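UDP-N-acetylglucosamine 4-epimerase (Bacillus cereus, PDB 3M2P) probably interconverts UDP-N-acetylglucosamine and UDP-N-acetylgalactosamine by inverting the configuration at C4 of the sugar. Local coordinates at residues 77-82 / 130-135; 84-89 / 138-143; 103-108 / 154-159. All blocks are in the same frame, centred on the assembly; numbering follows the deposited sequence.

Along the chain, the first three segments come in the order 77-82, 84-89 and 103-108. Their partners 130-135, 138-143 and 154-159 follow in the same order. Each contact closes a loop of about 50 residues, and each pair of loops crosses; none nests. Interaction 1 joins the loop before helix 83-98 to the start of helix 132-150. Interaction 2 sets these two helices side by side. Interaction 3 pairs strands 103-109 and 154-164, which precede and follow helix 132-150. Glu141 links the last two: from its helix it forms a salt bridge with Arg159 of the sheet and probably hydrogen-bonds Ser108. Interactions 1 and 2 also touch the second subunit.

Interaction 1. Residues 77-82 / 130-135; sequences GKISEF and DLMYGV
Met132, modelled as selenomethionine, lies roughly perpendicular across Ile79. The Met132 chain bends at chi2 (53°). Its CG lies 3.3 Å from the backbone N of Ile79, and its CE turns toward Ile79 CB. Ile79 CD1 comes 3.6 Å from Met132 CG. The same CD1 faces Val135 one turn into the helix, 4.4 Å from its CB. Phe82 meets the helix with its ring. Tyr133 CA lies over one face of that ring, 3.4 Å from CZ, and Tyr133 CB is 3.7 Å from the same CZ. Tyr133 itself has CG anti to its N (chi1 163°). Its ring turns an edge to Phe82, with Phe82 CE1 4.2 Å from Tyr133 CD1. Tyr133 stands where the tyrosine of the YxxxK motif of short-chain dehydrogenases is expected. Phe82 also packs on Thr72, a residue of the UDP site. The loop is braced from within: Lys78 N gives a straight bond to the anti lone pair of Glu81 OE1 (3.1 Å, 173°). Ile79 N is hydrogen-bonded to Gln90 of the second subunit.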
loop_
_atom_site.group_PDB
_atom_site.type_symbol
_atom_site.label_atom_id
_atom_site.label_comp_id
_atom_site.label_asym_id
_atom_site.label_seq_id
_atom_site.Cartn_x
_atom_site.Cartn_y
_atom_site.Cartn_z
ATOM N N GLY A 77 8.103 7.639 10.610
ATOM C CA GLY A 77 6.794 7.748 9.993
ATOM C C GLY A 77 6.949 8.246 8.569
ATOM O O GLY A 77 6.075 8.927 8.031
ATOM N N LYS A 78 8.083 7.900 7.966
ATOM C CA LYS A 78 8.398 8.272 6.591
ATOM C C LYS A 78 8.460 7.047 5.677
ATOM O O LYS A 78 8.917 5.969 6.081
ATOM C CB LYS A 78 9.723 9.041 6.532
ATOM C CG LYS A 78 9.574 10.530 6.798
ATOM C CD LYS A 78 10.916 11.221 6.798
ATOM C CE LYS A 78 10.742 12.717 6.622
ATOM N NZ LYS A 78 11.989 13.449 6.981
ATOM N N ILE A 79 8.008 7.211 4.439
ATOM C CA ILE A 79 7.903 6.068 3.555
ATOM C C ILE A 79 9.275 5.556 3.145
ATOM O O ILE A 79 9.406 4.436 2.658
ATOM C CB ILE A 79 7.023 6.357 2.324
ATOM C CG1 ILE A 79 6.644 5.045 1.643
ATOM C CG2 ILE A 79 7.706 7.309 1.367
ATOM C CD1 ILE A 79 6.051 4.030 2.607
ATOM N N SER A 80 10.300 6.371 3.371
ATOM C CA SER A 80 11.650 6.022 2.941
ATOM C C SER A 80 12.234 4.900 3.799
ATOM O O SER A 80 13.092 4.153 3.338
ATOM C CB SER A 80 12.569 7.261 2.913
ATOM O OG SER A 80 13.044 7.631 4.205
ATOM N N GLU A 81 11.757 4.757 5.031
ATOM C CA GLU A 81 12.343 3.772 5.937
ATOM C C GLU A 81 12.004 2.337 5.551
ATOM O O GLU A 81 12.478 1.390 6.188
ATOM C CB GLU A 81 11.880 3.998 7.364
ATOM C CG GLU A 81 11.917 5.422 7.835
ATOM C CD GLU A 81 11.348 5.537 9.220
ATOM O OE1 GLU A 81 10.225 6.073 9.374
ATOM O OE2 GLU A 81 12.010 5.042 10.154
ATOM N N PHE A 82 11.189 2.183 4.513
ATOM C CA PHE A 82 10.685 0.879 4.122
ATOM C C PHE A 82 11.125 0.475 2.724
ATOM O O PHE A 82 11.105 -0.698 2.369
ATOM C CB PHE A 82 9.168 0.880 4.206
ATOM C CG PHE A 82 8.653 1.121 5.584
ATOM C CD1 PHE A 82 8.717 0.127 6.535
ATOM C CD2 PHE A 82 8.112 2.345 5.932
ATOM C CE1 PHE A 82 8.246 0.345 7.803
ATOM C CE2 PHE A 82 7.641 2.571 7.202
ATOM C CZ PHE A 82 7.707 1.569 8.138
ATOM N N ASP A 130 -3.040 3.350 8.213
ATOM C CA ASP A 130 -2.876 4.552 9.008
ATOM C C ASP A 130 -1.395 4.865 9.082
ATOM O O ASP A 130 -0.990 6.005 9.333
ATOM C CB ASP A 130 -3.375 4.308 10.438
ATOM C CG ASP A 130 -4.790 4.782 10.664
ATOM O OD1 ASP A 130 -5.336 5.469 9.770
ATOM O OD2 ASP A 130 -5.342 4.470 11.749
ATOM N N LEU A 131 -0.585 3.836 8.885
ATOM C CA LEU A 131 0.843 3.979 9.053
ATOM C C LEU A 131 1.615 3.819 7.760
ATOM O O LEU A 131 1.148 3.202 6.808
ATOM C CB LEU A 131 1.340 2.989 10.094
ATOM C CG LEU A 131 1.105 3.542 11.497
ATOM C CD1 LEU A 131 1.843 2.720 12.563
ATOM C CD2 LEU A 131 1.572 5.000 11.509
HETATM N N MSE A 132 2.806 4.389 7.726
HETATM C CA MSE A 132 3.662 4.226 6.569
HETATM C C MSE A 132 4.044 2.758 6.498
HETATM O O MSE A 132 4.117 2.192 5.427
HETATM C CB MSE A 132 4.888 5.134 6.682
HETATM C CG MSE A 132 5.133 6.001 5.449
HETATM SE SE MSE A 132 3.574 7.060 4.906
HETATM C CE MSE A 132 4.276 7.729 3.238
ATOM N N TYR A 133 4.257 2.144 7.653
ATOM C CA TYR A 133 4.446 0.694 7.752
ATOM C C TYR A 133 3.373 -0.070 6.975
ATOM O O TYR A 133 3.676 -0.996 6.225
ATOM C CB TYR A 133 4.466 0.271 9.226
ATOM C CG TYR A 133 4.253 -1.199 9.520
ATOM C CD1 TYR A 133 5.271 -2.132 9.348
ATOM C CD2 TYR A 133 3.039 -1.648 10.021
ATOM C CE1 TYR A 133 5.067 -3.486 9.638
ATOM C CE2 TYR A 133 2.823 -2.987 10.318
ATOM C CZ TYR A 133 3.834 -3.902 10.132
ATOM O OH TYR A 133 3.588 -5.230 10.439
ATOM N N GLY A 134 2.124 0.337 7.146
ATOM C CA GLY A 134 1.020 -0.290 6.454
ATOM C C GLY A 134 1.153 -0.147 4.960
ATOM O O GLY A 134 1.184 -1.141 4.239
ATOM N N VAL A 135 1.227 1.087 4.485
ATOM C CA VAL A 135 1.409 1.333 3.056
ATOM C C VAL A 135 2.442 0.389 2.448
ATOM O O VAL A 135 2.184 -0.257 1.436
ATOM C CB VAL A 135 1.839 2.776 2.776
ATOM C CG1 VAL A 135 1.827 3.028 1.289
ATOM C CG2 VAL A 135 0.911 3.748 3.487
#

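Interaction 2. Residues 84-89 / 138-143; sequences DNEILT and LACEHI
Two neighbouring helices of the Rossmann-type domain, 83-98 and 132-150, pack here through Glu86 and Thr89 on one and Ala139, Cys140 and Ile143 on the other. The helices run nearly parallel. Their local axes are 9.7 Å apart and cross at -17°. Cys140 is at the centre. Its SG is anti to its carbonyl carbon (chi1 -65°), which points the sulfur across to the facing helix. There it rests between two residues nearly one turn apart, 3.8 Å from Glu86 CA and 3.6 Å from Thr89 OG1. The Thr89 hydroxyl has a clear partner in His68, to whose NE2 it is hydrogen-bonded. This ties the helix to strand 65-68. The methyl CG2 of Thr89, anti to the backbone N, meets Ile143 CG2 at 3.8 Å. The other branch of Ile143 reaches back along the contact, and CD1 ends 3.8 Å from Glu86 O. Glu86 extends beyond CG and lays its carboxylate beside Ala139, with OE2 3.7 Å from CB. The same OE2 takes a weak hydrogen bond from Ser136 OG, about one turn earlier on the second helix. No clear hydrogen bond joins 84-89 to 138-143, and the contact is almost wholly one of packing. Asn85, on the flank, bonds through OD1 to the backbone N of Thr72, a UDP-site residue. The second subunit also packs on residues of this contact: Glu86 meets its His83 and Ile143 its Met132. Leu138, on the same helix as Ile143, meets its own counterpart. Two near-parallel helices per subunit, brought together with their counterparts in this way, are consistent with the four-helix dimer interface typical of extended short-chain dehydrogenases.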
loop_
_atom_site.group_PDB
_atom_site.type_symbol
_atom_site.label_atom_id
_atom_site.label_comp_id
_atom_site.label_asym_id
_atom_site.label_seq_id
_atom_site.Cartn_x
_atom_site.Cartn_y
_atom_site.Cartn_z
ATOM N N ASP A 84 13.754 -0.093 1.466
ATOM C CA ASP A 84 14.749 -1.146 1.409
ATOM C C ASP A 84 14.087 -2.519 1.472
ATOM O O ASP A 84 14.538 -3.458 0.832
ATOM C CB ASP A 84 15.762 -0.986 2.532
ATOM C CG ASP A 84 17.072 -1.647 2.216
ATOM O OD1 ASP A 84 17.992 -0.938 1.748
ATOM O OD2 ASP A 84 17.173 -2.879 2.416
ATOM N N ASN A 85 13.017 -2.624 2.251
ATOM C CA ASN A 85 12.169 -3.805 2.270
ATOM C C ASN A 85 11.557 -4.106 0.918
ATOM O O ASN A 85 11.720 -5.197 0.381
ATOM C CB ASN A 85 11.033 -3.606 3.258
ATOM C CG ASN A 85 11.351 -4.157 4.605
ATOM O OD1 ASN A 85 11.402 -3.420 5.591
ATOM N ND2 ASN A 85 11.583 -5.466 4.668
ATOM N N GLU A 86 10.820 -3.143 0.385
ATOM C CA GLU A 86 10.209 -3.310 -0.919
ATOM C C GLU A 86 11.218 -3.925 -1.895
ATOM O O GLU A 86 10.944 -4.936 -2.537
ATOM C CB GLU A 86 9.622 -1.981 -1.407
ATOM C CG GLU A 86 8.516 -1.486 -0.480
ATOM C CD GLU A 86 7.768 -0.271 -0.999
ATOM O OE1 GLU A 86 7.932 0.075 -2.187
ATOM O OE2 GLU A 86 7.008 0.339 -0.208
ATOM N N ILE A 87 12.403 -3.337 -1.959
ATOM C CA ILE A 87 13.501 -3.872 -2.757
ATOM C C ILE A 87 13.874 -5.303 -2.350
ATOM O O ILE A 87 14.009 -6.172 -3.192
ATOM C CB ILE A 87 14.741 -2.930 -2.669
ATOM C CG1 ILE A 87 14.477 -1.649 -3.461
ATOM C CG2 ILE A 87 16.014 -3.622 -3.126
ATOM C CD1 ILE A 87 15.647 -0.782 -3.569
ATOM N N LEU A 88 14.046 -5.539 -1.059
ATOM C CA LEU A 88 14.440 -6.848 -0.573
ATOM C C LEU A 88 13.416 -7.876 -1.044
ATOM O O LEU A 88 13.759 -8.995 -1.411
ATOM C CB LEU A 88 14.533 -6.830 0.963
ATOM C CG LEU A 88 15.074 -8.076 1.678
ATOM C CD1 LEU A 88 15.409 -7.783 3.113
ATOM C CD2 LEU A 88 14.105 -9.247 1.604
ATOM N N THR A 89 12.151 -7.474 -1.030
ATOM C CA THR A 89 11.055 -8.340 -1.415
ATOM C C THR A 89 11.153 -8.735 -2.883
ATOM O O THR A 89 11.277 -9.916 -3.188
ATOM C CB THR A 89 9.694 -7.688 -1.072
ATOM O OG1 THR A 89 9.452 -7.840 0.330
ATOM C CG2 THR A 89 8.545 -8.330 -1.834
ATOM N N LEU A 138 1.469 -3.313 2.333
ATOM C CA LEU A 138 0.508 -3.359 1.239
ATOM C C LEU A 138 1.188 -3.376 -0.145
ATOM O O LEU A 138 0.683 -3.975 -1.084
ATOM C CB LEU A 138 -0.435 -2.158 1.370
ATOM C CG LEU A 138 -1.815 -2.096 0.717
ATOM C CD1 LEU A 138 -2.434 -0.752 1.044
ATOM C CD2 LEU A 138 -1.746 -2.262 -0.785
ATOM N N ALA A 139 2.327 -2.704 -0.269
ATOM C CA ALA A 139 3.050 -2.632 -1.542
ATOM C C ALA A 139 3.744 -3.956 -1.854
ATOM O O ALA A 139 3.711 -4.430 -2.991
ATOM C CB ALA A 139 4.058 -1.503 -1.508
ATOM N N CYS A 140 4.365 -4.548 -0.837
ATOM C CA CYS A 140 5.040 -5.833 -0.982
ATOM C C CYS A 140 4.046 -6.948 -1.315
ATOM O O CYS A 140 4.399 -7.925 -1.974
ATOM C CB CYS A 140 5.817 -6.176 0.288
ATOM S SG CYS A 140 7.193 -5.065 0.663
ATOM N N GLU A 141 2.808 -6.800 -0.839
ATOM C CA GLU A 141 1.727 -7.725 -1.154
ATOM C C GLU A 141 1.451 -7.775 -2.646
ATOM O O GLU A 141 1.333 -8.848 -3.225
ATOM C CB GLU A 141 0.450 -7.295 -0.460
ATOM C CG GLU A 141 0.284 -7.802 0.940
ATOM C CD GLU A 141 -1.135 -7.576 1.411
ATOM O OE1 GLU A 141 -1.985 -7.350 0.519
ATOM O OE2 GLU A 141 -1.399 -7.618 2.640
ATOM N N HIS A 142 1.330 -6.606 -3.260
ATOM C CA HIS A 142 1.109 -6.527 -4.693
ATOM C C HIS A 142 2.351 -6.869 -5.523
ATOM O O HIS A 142 2.238 -7.357 -6.652
ATOM C CB HIS A 142 0.524 -5.171 -5.056
ATOM C CG HIS A 142 -0.881 -5.002 -4.579
ATOM N ND1 HIS A 142 -1.956 -5.580 -5.219
ATOM C CD2 HIS A 142 -1.388 -4.359 -3.499
ATOM C CE1 HIS A 142 -3.067 -5.282 -4.568
ATOM N NE2 HIS A 142 -2.749 -4.545 -3.519
ATOM N N ILE A 143 3.535 -6.636 -4.967
ATOM C CA ILE A 143 4.741 -7.138 -5.607
ATOM C C ILE A 143 4.611 -8.654 -5.797
ATOM O O ILE A 143 4.789 -9.172 -6.903
ATOM C CB ILE A 143 6.013 -6.792 -4.809
ATOM C CG1 ILE A 143 6.261 -5.278 -4.861
ATOM C CG2 ILE A 143 7.212 -7.580 -5.342
ATOM C CD1 ILE A 143 7.522 -4.813 -4.148
#

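Interaction 3. Residues 103-108 / 154-159; sequences NIVYAS and CIKNLR
Ile104, Tyr106 and Ser108 exchange five backbone hydrogen bonds with Cys154, Lys156 and Leu158, and the strands run parallel with Ile104 beside Ile155. The first bond, from Ile104 N to Cys154 O, is weak at 3.4 Å. The next two are both 3.0 Å: Lys156 N to Ile104 O, and Tyr106 N to Lys156 O. Leu158 N then bonds to Tyr106 O at 2.9 Å, and Ser108 N to Leu158 O at 2.8 Å. On one face, the Ile104 and Ile155 side chains run alongside each other, with CD1 of Ile104 3.8 Å from CG1 of Ile155. Next along, Asn157 sets its amide almost perpendicular to the Tyr106 ring (84°), its ND2 3.4 Å from CD2. On the other face, Val105 CG1 meets Leu158 CD1 at 3.6 Å. Further out, helix 83-98 places Tyr93 on both isoleucines and on Tyr106. Helix 132-150 supplies Glu141, whose OE2 probably hydrogen-bonds Ser108 OG and forms a salt bridge with Arg159 NE. Tyr106 OH is hydrogen-bonded to Lys137, which stands where the lysine of the YxxxK motif is expected. Adjacent parallel strands linked through helix 132-150 make a beta-alpha-beta crossover, the repeating element of the Rossmann fold.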
loop_
_atom_site.group_PDB
_atom_site.type_symbol
_atom_site.label_atom_id
_atom_site.label_comp_id
_atom_site.label_asym_id
_atom_site.label_seq_id
_atom_site.Cartn_x
_atom_site.Cartn_y
_atom_site.Cartn_z
ATOM N N ASN A 103 6.293 -21.910 -4.045
ATOM C CA ASN A 103 5.624 -22.015 -2.745
ATOM C C ASN A 103 6.201 -21.050 -1.708
ATOM O O ASN A 103 7.114 -21.400 -0.955
ATOM C CB ASN A 103 5.678 -23.442 -2.205
ATOM C CG ASN A 103 4.658 -23.679 -1.115
ATOM O OD1 ASN A 103 4.681 -24.697 -0.409
ATOM N ND2 ASN A 103 3.742 -22.734 -0.976
ATOM N N ILE A 104 5.644 -19.842 -1.667
ATOM C CA ILE A 104 6.162 -18.761 -0.842
ATOM C C ILE A 104 5.088 -18.228 0.095
ATOM O O ILE A 104 3.933 -18.121 -0.287
ATOM C CB ILE A 104 6.632 -17.610 -1.735
ATOM C CG1 ILE A 104 7.750 -18.079 -2.657
ATOM C CG2 ILE A 104 7.089 -16.427 -0.909
ATOM C CD1 ILE A 104 7.834 -17.267 -3.913
ATOM N N VAL A 105 5.470 -17.896 1.324
ATOM C CA VAL A 105 4.571 -17.234 2.271
ATOM C C VAL A 105 5.087 -15.846 2.637
ATOM O O VAL A 105 6.242 -15.696 3.018
ATOM C CB VAL A 105 4.477 -18.020 3.575
ATOM C CG1 VAL A 105 3.834 -17.159 4.652
ATOM C CG2 VAL A 105 3.724 -19.325 3.362
ATOM N N TYR A 106 4.243 -14.830 2.529
ATOM C CA TYR A 106 4.648 -13.479 2.920
ATOM C C TYR A 106 3.935 -13.058 4.181
ATOM O O TYR A 106 2.748 -13.320 4.326
ATOM C CB TYR A 106 4.330 -12.456 1.826
ATOM C CG TYR A 106 4.671 -11.043 2.236
ATOM C CD1 TYR A 106 5.996 -10.665 2.439
ATOM C CD2 TYR A 106 3.681 -10.094 2.440
ATOM C CE1 TYR A 106 6.327 -9.387 2.815
ATOM C CE2 TYR A 106 4.004 -8.810 2.824
ATOM C CZ TYR A 106 5.333 -8.461 3.005
ATOM O OH TYR A 106 5.675 -7.183 3.389
ATOM N N ALA A 107 4.633 -12.387 5.090
ATOM C CA ALA A 107 3.969 -11.893 6.290
ATOM C C ALA A 107 3.464 -10.478 6.089
ATOM O O ALA A 107 4.250 -9.528 6.081
ATOM C CB ALA A 107 4.890 -11.965 7.489
ATOM N N SER A 108 2.151 -10.347 5.918
ATOM C CA SER A 108 1.509 -9.038 5.879
ATOM C C SER A 108 0.863 -8.722 7.238
ATOM O O SER A 108 1.196 -9.353 8.250
ATOM C CB SER A 108 0.491 -8.961 4.753
ATOM O OG SER A 108 0.170 -7.620 4.452
ATOM N N CYS A 154 3.898 -18.723 -6.553
ATOM C CA CYS A 154 2.697 -19.019 -5.763
ATOM C C CYS A 154 2.694 -18.385 -4.375
ATOM O O CYS A 154 2.791 -19.075 -3.360
ATOM C CB CYS A 154 2.456 -20.524 -5.673
ATOM S SG CYS A 154 2.013 -21.301 -7.251
ATOM N N ILE A 155 2.541 -17.065 -4.346
ATOM C CA ILE A 155 2.695 -16.303 -3.122
ATOM C C ILE A 155 1.389 -16.137 -2.331
ATOM O O ILE A 155 0.405 -15.588 -2.825
ATOM C CB ILE A 155 3.327 -14.916 -3.404
ATOM C CG1 ILE A 155 4.771 -15.061 -3.894
ATOM C CG2 ILE A 155 3.281 -14.053 -2.163
ATOM C CD1 ILE A 155 5.295 -13.835 -4.614
ATOM N N LYS A 156 1.410 -16.616 -1.090
ATOM C CA LYS A 156 0.300 -16.471 -0.165
ATOM C C LYS A 156 0.594 -15.392 0.881
ATOM O O LYS A 156 1.395 -15.606 1.789
ATOM C CB LYS A 156 0.031 -17.804 0.529
ATOM C CG LYS A 156 -0.739 -18.796 -0.324
ATOM C CD LYS A 156 -0.362 -20.228 0.008
ATOM C CE LYS A 156 1.137 -20.341 0.169
ATOM N NZ LYS A 156 1.669 -21.430 -0.690
ATOM N N ASN A 157 -0.059 -14.237 0.741
ATOM C CA ASN A 157 0.047 -13.138 1.695
ATOM C C ASN A 157 -0.811 -13.370 2.937
ATOM O O ASN A 157 -2.026 -13.554 2.839
ATOM C CB ASN A 157 -0.388 -11.837 1.034
ATOM C CG ASN A 157 0.502 -11.446 -0.113
ATOM O OD1 ASN A 157 0.031 -10.987 -1.150
ATOM N ND2 ASN A 157 1.799 -11.619 0.067
ATOM N N LEU A 158 -0.180 -13.345 4.105
ATOM C CA LEU A 158 -0.874 -13.580 5.363
ATOM C C LEU A 158 -0.995 -12.300 6.178
ATOM O O LEU A 158 -0.022 -11.856 6.779
ATOM C CB LEU A 158 -0.108 -14.610 6.194
ATOM C CG LEU A 158 0.132 -15.985 5.582
ATOM C CD1 LEU A 158 0.850 -16.887 6.565
ATOM C CD2 LEU A 158 -1.188 -16.584 5.162
ATOM N N ARG A 159 -2.177 -11.704 6.212
ATOM C CA ARG A 159 -2.388 -10.532 7.063
ATOM C C ARG A 159 -2.577 -10.906 8.544
ATOM O O ARG A 159 -3.703 -11.046 9.015
ATOM C CB ARG A 159 -3.561 -9.696 6.550
ATOM C CG ARG A 159 -3.299 -9.105 5.197
ATOM C CD ARG A 159 -4.501 -8.401 4.639
ATOM N NE ARG A 159 -4.159 -7.676 3.419
ATOM C CZ ARG A 159 -5.044 -7.296 2.500
ATOM N NH1 ARG A 159 -6.335 -7.580 2.652
ATOM N NH2 ARG A 159 -4.645 -6.626 1.426
#